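Local coordinates for protein CLPV1 (Pseudomonas aeruginosa, PDB 4UQW) that probably recognises the TssB-TssC sheath of the type VI secretion system through this N domain, as part of the ATPase that disassembles it, at residues A[53-56]-A[57-61]. Sequence-based numbering, arbitrary orientation.
Sequences SDLH and QIVRQ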
loop_
_atom_site.group_PDB
_atom_site.type_symbol
_atom_site.label_atom_id
_atom_site.label_comp_id
_atom_site.label_asym_id
_atom_site.label_seq_id
_atom_site.Cartn_x
_atom_site.Cartn_y
_atom_site.Cartn_z
ATOM N N SER A 53 -9.853 2.240 7.102
ATOM C CA SER A 53 -9.497 1.839 5.746
ATOM C C SER A 53 -9.564 0.322 5.644
ATOM O O SER A 53 -9.711 -0.353 6.674
ATOM C CB SER A 53 -8.086 2.276 5.355
ATOM O OG SER A 53 -7.132 1.499 6.117
ATOM N N ASP A 54 -9.399 -0.218 4.441
ATOM C CA ASP A 54 -9.294 -1.676 4.327
ATOM C C ASP A 54 -8.083 -2.169 5.111
ATOM O O ASP A 54 -8.131 -3.239 5.698
ATOM C CB ASP A 54 -9.048 -2.135 2.885
ATOM C CG ASP A 54 -10.206 -1.923 1.977
ATOM O OD1 ASP A 54 -11.330 -1.622 2.460
ATOM O OD2 ASP A 54 -9.963 -2.139 0.776
ATOM N N LEU A 55 -6.983 -1.417 5.062
ATOM C CA LEU A 55 -5.783 -1.850 5.763
ATOM C C LEU A 55 -6.038 -1.956 7.288
ATOM O O LEU A 55 -5.589 -2.922 7.955
ATOM C CB LEU A 55 -4.614 -0.863 5.455
ATOM C CG LEU A 55 -3.277 -1.263 6.036
ATOM C CD1 LEU A 55 -2.805 -2.685 5.587
ATOM C CD2 LEU A 55 -2.257 -0.261 5.490
ATOM N N HIS A 56 -6.736 -0.968 7.886
ATOM C CA HIS A 56 -7.065 -1.062 9.296
ATOM C C HIS A 56 -7.798 -2.339 9.604
ATOM O O HIS A 56 -7.533 -3.006 10.634
ATOM C CB HIS A 56 -7.962 0.083 9.782
ATOM C CG HIS A 56 -7.334 1.450 9.814
ATOM N ND1 HIS A 56 -6.976 2.152 8.679
ATOM C CD2 HIS A 56 -7.110 2.294 10.864
ATOM C CE1 HIS A 56 -6.549 3.360 9.024
ATOM N NE2 HIS A 56 -6.622 3.470 10.341
ATOM N N GLN A 57 -8.825 -2.615 8.801
ATOM C CA GLN A 57 -9.676 -3.760 9.075
ATOM C C GLN A 57 -8.970 -5.073 8.831
ATOM O O GLN A 57 -9.183 -6.021 9.585
ATOM C CB GLN A 57 -10.956 -3.669 8.209
ATOM C CG GLN A 57 -11.755 -2.419 8.622
ATOM C CD GLN A 57 -12.177 -2.499 10.094
ATOM O OE1 GLN A 57 -12.604 -3.546 10.574
ATOM N NE2 GLN A 57 -11.996 -1.415 10.826
ATOM N N ILE A 58 -8.165 -5.147 7.770
ATOM C CA ILE A 58 -7.381 -6.352 7.493
ATOM C C ILE A 58 -6.392 -6.616 8.641
ATOM O O ILE A 58 -6.246 -7.759 9.057
ATOM C CB ILE A 58 -6.661 -6.203 6.155
ATOM C CG1 ILE A 58 -7.687 -6.308 5.013
ATOM C CG2 ILE A 58 -5.578 -7.276 5.974
ATOM C CD1 ILE A 58 -7.117 -5.858 3.629
ATOM N N VAL A 59 -5.796 -5.561 9.168
ATOM C CA VAL A 59 -4.876 -5.722 10.318
ATOM C C VAL A 59 -5.664 -6.338 11.466
ATOM O O VAL A 59 -5.203 -7.308 12.117
ATOM C CB VAL A 59 -4.231 -4.360 10.695
ATOM C CG1 VAL A 59 -3.706 -4.299 12.148
ATOM C CG2 VAL A 59 -3.122 -4.049 9.686
ATOM N N ARG A 60 -6.855 -5.802 11.740
ATOM C CA ARG A 60 -7.652 -6.250 12.860
ATOM C C ARG A 60 -8.063 -7.740 12.687
ATOM O O ARG A 60 -7.861 -8.580 13.579
ATOM C CB ARG A 60 -8.905 -5.346 12.997
ATOM C CG ARG A 60 -9.839 -5.717 14.156
ATOM C CD ARG A 60 -10.992 -4.679 14.346
ATOM N NE ARG A 60 -11.807 -4.976 15.531
ATOM C CZ ARG A 60 -12.741 -5.915 15.534
ATOM N NH1 ARG A 60 -12.945 -6.618 14.425
ATOM N NH2 ARG A 60 -13.475 -6.158 16.615
ATOM N N GLN A 61 -8.616 -8.053 11.541
ATOM C CA GLN A 61 -9.197 -9.375 11.302
ATOM C C GLN A 61 -8.130 -10.453 11.118
ATOM O O GLN A 61 -8.411 -11.632 11.287
ATOM C CB GLN A 61 -10.113 -9.342 10.070
ATOM C CG GLN A 61 -11.393 -8.505 10.235
ATOM C CD GLN A 61 -11.959 -8.554 11.607
ATOM O OE1 GLN A 61 -12.130 -7.516 12.266
ATOM N NE2 GLN A 61 -12.262 -9.766 12.071
#
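Ile58 and Val59 lean back over the first turn of the short helix 54-61, each against the carbonyl oxygen that its own backbone N-H binds. Ile58 N meets Asp54 O at 2.8 Å in a nearly straight bond (165°). With its CG1 anti to the carbonyl carbon (chi1 -72°), the isoleucine lays that branch beside the same oxygen, 3.2 Å from CG1 to Asp54 O. Val59 does likewise one residue on: its CG2 sits 3.2 Å from Leu55 O, and the branch also reaches the leucine side chain, CD1 of Leu55 to CG2 of Val59 being 4.3 Å. Ser53 is the N-cap. Its carbonyl oxygen takes the first i to i+4 bond, from Gln57 N, while CG of Gln57 lies alongside that oxygen; Arg60 N continues the series to His56 O at 3.1 Å. The glutamine chain bends at chi2 (-61°), and its side-chain nitrogen NE2 hydrogen-bonds back to Asp52 OD1. Ser53 OG is hydrogen-bonded to His56 ND1 at 2.6 Å, in the plane of the imidazole at its edge; NE2 makes a further, weak hydrogen bond to Leu50 O. Leu55 packs on helix 40-49 and Asp54 is held by Arg115, Gly117 and Ser159, so the first turn joins that helix to the start of helix 116-124 and the C-terminal tail of this Clp-type N domain. The buried Asp54 carboxylate, paired with Arg115, is probably kept ionised, and its negative charge, lying at the N-terminal end of the helix, would probably interact favourably with the helix dipole.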